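Local coordinates for dual function macrocyclase-peptidase POPB (Galerina marginata, PDB 5N4B), which cleaves peptide bonds after proline and joins peptide ends into macrocycles during biosynthesis of the amanitin toxins, at residues A[74-79]-A[711-716]; A[39-44]-A[49-54]. The protein carries 1 engineered substitution. One frame throughout, in Å; residues are numbered along the deposited sequence. Where two conformers were deposited one is given.

Interaction 1: residues A[74-79]-A[711-716]; sequences EKFRAS and DAADKW
Phe76 reaches from helix 68-80 to Ala712, Ala713 and Trp716 on helix 705-722. The contact is apolar, and a single ring carries one whole side of it. The axes of the two segments approach to 9.7 Å, with their directions at 130°. The gap is bridged by the Phe76 side chain. Its CG lies anti to the carbonyl carbon (chi1 -71°), and the ring extends from there to the opposite helix.

The ring packs on two alanines: Phe76 CD2 lies 4.1 Å from Ala712 CB and 4.2 Å from Ala713 CB. The small alanines let the ring come close to the backbone, with Phe76 CE2 3.8 Å from Ala713 CA. The edge of the ring also meets Ala712 O, an atom already used as acceptor by Trp716 N within the helix.

The aromatic pair adds to this. In the conformer described, Phe76 CE2 lies 3.5 Å from Trp716 CD1, at the edge of the indole. The ring planes stand at 90°, but the approach is oblique.

Ser79 OG donates to Phe76 O within helix 68-80. The contact is buried, away from the catalytic residues. It joins an N-terminal helix to one near the C-terminal end of the alpha/beta-hydrolase part. Around it, Ile69 and Ala73 of helix 68-80 touch Ala713. Helix 510-519 packs against both sides, through Ile511 on Trp716 and Thr514 on Ser79.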
loop_
_atom_site.group_PDB
_atom_site.type_symbol
_atom_site.label_atom_id
_atom_site.label_comp_id
_atom_site.label_asym_id
_atom_site.label_seq_id
_atom_site.Cartn_x
_atom_site.Cartn_y
_atom_site.Cartn_z
ATOM N N GLU A 74 -6.179 23.216 11.420
ATOM C CA GLU A 74 -5.052 24.111 11.656
ATOM C C GLU A 74 -3.882 23.360 12.269
ATOM O O GLU A 74 -2.726 23.534 11.850
ATOM C CB GLU A 74 -5.532 25.228 12.572
ATOM C CG GLU A 74 -4.512 26.211 13.014
ATOM C CD GLU A 74 -5.007 27.240 14.065
ATOM O OE1 GLU A 74 -6.267 27.340 14.378
ATOM O OE2 GLU A 74 -4.110 27.869 14.651
ATOM N N LYS A 75 -4.148 22.529 13.280
ATOM C CA LYS A 75 -3.078 21.772 13.938
ATOM C C LYS A 75 -2.472 20.738 12.984
ATOM O O LYS A 75 -1.257 20.539 12.972
ATOM C CB LYS A 75 -3.627 21.045 15.169
ATOM C CG LYS A 75 -4.129 21.941 16.306
ATOM C CD LYS A 75 -4.838 21.088 17.389
ATOM C CE LYS A 75 -5.468 21.931 18.504
ATOM N NZ LYS A 75 -4.469 22.675 19.264
ATOM N N PHE A 76 -3.303 20.073 12.192
ATOM C CA PHE A 76 -2.833 19.000 11.316
ATOM C C PHE A 76 -2.022 19.562 10.150
ATOM O O PHE A 76 -1.008 18.983 9.761
ATOM C CB PHE A 76 -4.010 18.201 10.762
ATOM C CG PHE A 76 -4.730 17.319 11.783
ATOM C CD1 PHE A 76 -4.204 17.088 13.026
ATOM C CD2 PHE A 76 -5.937 16.750 11.454
ATOM C CE1 PHE A 76 -4.849 16.212 13.921
ATOM C CE2 PHE A 76 -6.626 15.893 12.355
ATOM C CZ PHE A 76 -6.080 15.645 13.572
ATOM N N ARG A 77 -2.495 20.646 9.544
ATOM C CA ARG A 77 -1.716 21.273 8.482
ATOM C C ARG A 77 -0.338 21.653 8.981
ATOM O O ARG A 77 0.661 21.385 8.318
ATOM C CB ARG A 77 -2.456 22.507 7.988
ATOM C CG ARG A 77 -1.916 23.089 6.688
ATOM C CD ARG A 77 -2.623 24.382 6.260
ATOM N NE ARG A 77 -4.108 24.248 6.155
ATOM C CZ ARG A 77 -4.978 24.730 7.002
ATOM N NH1 ARG A 77 -4.605 25.418 8.078
ATOM N NH2 ARG A 77 -6.271 24.555 6.764
ATOM N N ALA A 78 -0.263 22.238 10.181
ATOM C CA ALA A 78 1.046 22.598 10.727
ATOM C C ALA A 78 1.908 21.367 10.949
ATOM O O ALA A 78 3.113 21.386 10.691
ATOM C CB ALA A 78 0.872 23.407 12.004
ATOM N N SER A 79 1.300 20.287 11.424
ATOM C CA SER A 79 2.066 19.074 11.695
ATOM C C SER A 79 2.652 18.464 10.433
ATOM O O SER A 79 3.666 17.772 10.516
ATOM C CB SER A 79 1.215 18.053 12.457
ATOM O OG SER A 79 0.401 17.284 11.620
ATOM N N ASP A 711 -9.799 16.349 4.951
ATOM C CA ASP A 711 -10.425 15.058 5.210
ATOM C C ASP A 711 -9.927 14.455 6.516
ATOM O O ASP A 711 -10.719 13.861 7.253
ATOM C CB ASP A 711 -10.174 14.090 4.063
ATOM C CG ASP A 711 -11.015 14.415 2.811
ATOM O OD1 ASP A 711 -12.005 15.183 2.889
ATOM O OD2 ASP A 711 -10.558 13.946 1.728
ATOM N N ALA A 712 -8.640 14.619 6.853
ATOM C CA ALA A 712 -8.137 14.123 8.125
ATOM C C ALA A 712 -8.818 14.835 9.291
ATOM O O ALA A 712 -9.196 14.207 10.290
ATOM C CB ALA A 712 -6.615 14.290 8.190
ATOM N N ALA A 713 -8.987 16.148 9.190
ATOM C CA ALA A 713 -9.652 16.866 10.262
ATOM C C ALA A 713 -11.094 16.403 10.439
ATOM O O ALA A 713 -11.581 16.277 11.568
ATOM C CB ALA A 713 -9.584 18.364 9.992
ATOM N N ASP A 714 -11.803 16.158 9.339
ATOM C CA ASP A 714 -13.177 15.646 9.438
ATOM C C ASP A 714 -13.202 14.288 10.135
ATOM O O ASP A 714 -14.034 14.052 11.014
ATOM C CB ASP A 714 -13.765 15.462 8.044
ATOM C CG ASP A 714 -14.257 16.735 7.383
ATOM O OD1 ASP A 714 -14.312 17.770 8.035
ATOM O OD2 ASP A 714 -14.601 16.670 6.161
ATOM N N LYS A 715 -12.310 13.390 9.739
ATOM C CA LYS A 715 -12.295 12.028 10.276
ATOM C C LYS A 715 -11.973 12.025 11.764
ATOM O O LYS A 715 -12.710 11.457 12.584
ATOM C CB LYS A 715 -11.252 11.176 9.537
ATOM C CG LYS A 715 -10.894 9.913 10.211
ATOM C CD LYS A 715 -10.086 9.024 9.280
ATOM C CE LYS A 715 -8.675 9.382 9.239
ATOM N NZ LYS A 715 -7.865 8.126 8.879
ATOM N N TRP A 716 -10.856 12.664 12.130
ATOM C CA TRP A 716 -10.422 12.624 13.520
ATOM C C TRP A 716 -11.312 13.505 14.386
ATOM O O TRP A 716 -11.550 13.192 15.558
ATOM C CB TRP A 716 -8.937 13.001 13.645
ATOM C CG TRP A 716 -8.024 12.075 12.906
ATOM C CD1 TRP A 716 -7.124 12.415 11.925
ATOM C CD2 TRP A 716 -7.934 10.653 13.054
ATOM N NE1 TRP A 716 -6.480 11.293 11.473
ATOM C CE2 TRP A 716 -6.971 10.194 12.127
ATOM C CE3 TRP A 716 -8.577 9.728 13.876
ATOM C CZ2 TRP A 716 -6.622 8.848 12.008
ATOM C CZ3 TRP A 716 -8.239 8.392 13.755
ATOM C CH2 TRP A 716 -7.268 7.962 12.838
#

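Interaction 2: residues A[39-44]-A[49-54]; sequences QWLEES and DKWTTA
Trp51 faces Leu41 and Trp40 across the short link between a 3-10 turn and helix 46-64. Trp51 has the most surface buried here. Its CG is anti to the backbone N (chi1 -179°), which holds the indole out toward the 3-10 turn.

Leu41 meets one face of that indole. Its CD2 sits 3.6 Å from Trp51 CE3 and 4.0 Å from the centroid of the six-membered ring, a CH-pi contact. Leu41 CD1 reaches the same ring at Trp51 CZ2.

Trp40 turns its edge toward the face of Trp51. The planes stand at 81°, so the pair is T-shaped. Trp40 CH2 also approaches Trp51 CB, at 4.4 Å. The Trp40 NE1 proton goes to Arg16 O.

Beside the packed side chains a water joins the two segments. It donates to Asp49 OD1 at 2.6 Å and also bonds Ser44 OG. Asp49 O accepts from Thr53 N and Thr53 OG1, which come from opposite faces of its plane.

The turn follows strand 30-35 and folds back on the start of helix 46-64. This N-terminal unit lies on helix 668-680 of the alpha/beta-hydrolase part, away from the catalytic residues. There Ala675 touches Leu41, Ile674 packs on Trp51, and Phe671 meets Trp51 edge-to-face.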
loop_
_atom_site.group_PDB
_atom_site.type_symbol
_atom_site.label_atom_id
_atom_site.label_comp_id
_atom_site.label_asym_id
_atom_site.label_seq_id
_atom_site.Cartn_x
_atom_site.Cartn_y
_atom_site.Cartn_z
ATOM N N GLN A 39 -29.263 -3.221 -4.955
ATOM C CA GLN A 39 -28.487 -3.555 -6.150
ATOM C C GLN A 39 -28.304 -2.342 -7.037
ATOM O O GLN A 39 -27.262 -2.195 -7.685
ATOM C CB GLN A 39 -29.155 -4.712 -6.915
ATOM C CG GLN A 39 -28.376 -5.126 -8.184
ATOM C CD GLN A 39 -28.598 -4.168 -9.345
ATOM O OE1 GLN A 39 -29.700 -3.641 -9.524
ATOM N NE2 GLN A 39 -27.542 -3.902 -10.130
ATOM N N TRP A 40 -29.296 -1.451 -7.066
ATOM C CA TRP A 40 -29.266 -0.278 -7.931
ATOM C C TRP A 40 -28.159 0.703 -7.553
ATOM O O TRP A 40 -27.748 1.502 -8.389
ATOM C CB TRP A 40 -30.634 0.395 -7.979
ATOM C CG TRP A 40 -31.126 0.896 -6.674
ATOM C CD1 TRP A 40 -31.826 0.199 -5.745
ATOM C CD2 TRP A 40 -30.931 2.203 -6.163
ATOM N NE1 TRP A 40 -32.081 1.025 -4.657
ATOM C CE2 TRP A 40 -31.551 2.258 -4.900
ATOM C CE3 TRP A 40 -30.310 3.355 -6.657
ATOM C CZ2 TRP A 40 -31.576 3.415 -4.129
ATOM C CZ3 TRP A 40 -30.328 4.499 -5.885
ATOM C CH2 TRP A 40 -30.949 4.523 -4.632
ATOM N N LEU A 41 -27.623 0.630 -6.341
ATOM C CA LEU A 41 -26.494 1.468 -5.941
ATOM C C LEU A 41 -25.195 1.000 -6.540
ATOM O O LEU A 41 -24.170 1.657 -6.332
ATOM C CB LEU A 41 -26.410 1.550 -4.405
ATOM C CG LEU A 41 -27.459 2.480 -3.804
ATOM C CD1 LEU A 41 -27.531 2.352 -2.269
ATOM C CD2 LEU A 41 -27.152 3.949 -4.157
ATOM N N GLU A 42 -25.194 -0.109 -7.277
ATOM C CA GLU A 42 -24.024 -0.514 -8.052
ATOM C C GLU A 42 -23.832 0.351 -9.290
ATOM O O GLU A 42 -22.761 0.275 -9.915
ATOM C CB GLU A 42 -24.135 -1.957 -8.528
ATOM C CG GLU A 42 -24.147 -2.979 -7.423
ATOM C CD GLU A 42 -24.611 -4.354 -7.857
ATOM O OE1 GLU A 42 -24.794 -4.644 -9.074
ATOM O OE2 GLU A 42 -24.778 -5.207 -6.968
ATOM N N GLU A 43 -24.838 1.142 -9.650
ATOM C CA GLU A 43 -24.906 1.759 -10.959
ATOM C C GLU A 43 -24.580 3.236 -10.888
ATOM O O GLU A 43 -24.470 3.836 -9.812
ATOM C CB GLU A 43 -26.306 1.600 -11.538
ATOM C CG GLU A 43 -26.864 0.193 -11.547
ATOM C CD GLU A 43 -26.249 -0.752 -12.586
ATOM O OE1 GLU A 43 -25.308 -0.345 -13.312
ATOM O OE2 GLU A 43 -26.730 -1.911 -12.636
ATOM N N SER A 44 -24.469 3.844 -12.060
ATOM C CA SER A 44 -24.237 5.270 -12.144
ATOM C C SER A 44 -25.420 5.860 -12.895
ATOM O O SER A 44 -25.617 5.575 -14.090
ATOM C CB SER A 44 -22.918 5.569 -12.847
ATOM O OG SER A 44 -22.792 6.960 -13.045
ATOM N N ASP A 49 -26.944 9.644 -8.174
ATOM C CA ASP A 49 -26.370 10.961 -7.910
ATOM C C ASP A 49 -27.186 11.726 -6.873
ATOM O O ASP A 49 -26.620 12.411 -6.010
ATOM C CB ASP A 49 -26.320 11.778 -9.191
ATOM C CG ASP A 49 -25.304 11.274 -10.194
ATOM O OD1 ASP A 49 -24.391 10.494 -9.861
ATOM O OD2 ASP A 49 -25.415 11.716 -11.358
ATOM N N LYS A 50 -28.511 11.643 -6.942
ATOM C CA LYS A 50 -29.343 12.313 -5.944
ATOM C C LYS A 50 -29.085 11.727 -4.563
ATOM O O LYS A 50 -29.008 12.454 -3.565
ATOM C CB LYS A 50 -30.829 12.244 -6.286
ATOM C CG LYS A 50 -31.239 13.177 -7.428
ATOM C CD LYS A 50 -32.724 13.010 -7.810
ATOM C CE LYS A 50 -33.065 13.809 -9.078
ATOM N NZ LYS A 50 -34.496 13.632 -9.499
ATOM N N TRP A 51 -28.935 10.420 -4.498
ATOM C CA TRP A 51 -28.701 9.753 -3.226
ATOM C C TRP A 51 -27.327 10.087 -2.670
ATOM O O TRP A 51 -27.195 10.409 -1.481
ATOM C CB TRP A 51 -28.879 8.255 -3.381
ATOM C CG TRP A 51 -28.678 7.420 -2.121
ATOM C CD1 TRP A 51 -29.626 7.083 -1.192
ATOM C CD2 TRP A 51 -27.457 6.841 -1.667
ATOM N NE1 TRP A 51 -29.052 6.335 -0.183
ATOM C CE2 TRP A 51 -27.716 6.173 -0.456
ATOM C CE3 TRP A 51 -26.168 6.842 -2.163
ATOM C CZ2 TRP A 51 -26.722 5.500 0.249
ATOM C CZ3 TRP A 51 -25.184 6.186 -1.453
ATOM C CH2 TRP A 51 -25.475 5.517 -0.266
ATOM N N THR A 52 -26.288 10.040 -3.500
ATOM C CA THR A 52 -24.964 10.354 -2.982
ATOM C C THR A 52 -24.871 11.807 -2.546
ATOM O O THR A 52 -24.194 12.108 -1.553
ATOM C CB THR A 52 -23.848 10.031 -3.989
ATOM O OG1 THR A 52 -24.043 10.771 -5.198
ATOM C CG2 THR A 52 -23.809 8.560 -4.321
ATOM N N THR A 53 -25.508 12.712 -3.305
ATOM C CA THR A 53 -25.534 14.119 -2.948
ATOM C C THR A 53 -26.249 14.320 -1.624
ATOM O O THR A 53 -25.744 15.011 -0.732
ATOM C CB THR A 53 -26.211 14.921 -4.062
ATOM O OG1 THR A 53 -25.418 14.819 -5.237
ATOM C CG2 THR A 53 -26.343 16.391 -3.658
ATOM N N ALA A 54 -27.407 13.660 -1.448
ATOM C CA ALA A 54 -28.144 13.757 -0.188
ATOM C C ALA A 54 -27.314 13.218 0.987
ATOM O O ALA A 54 -27.307 13.803 2.081
ATOM C CB ALA A 54 -29.487 13.022 -0.251
HETATM O O HOH W 1 -24.207 8.038 -10.531
#

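How the interactions relate
The two contacts come in series along the chain, interaction 2 first. Their centres are 29 Å apart, and their nearest atoms about 13 Å, so they do not touch. Helix 46-64 of interaction 2 and helix 68-80 of interaction 1 are consecutive. Interaction 2 is local, within the N-terminal region. Interaction 1 joins residues more than 630 positions apart. Between its segments the chain builds seven four-stranded propeller sheets and most of the hydrolase domain. In both places N-terminal segments pack on helices of the alpha/beta-hydrolase part: 705-722 in interaction 1, and 668-680 beside interaction 2. The N-terminal segments are thus integrated into the catalytic domain, as in other prolyl oligopeptidases.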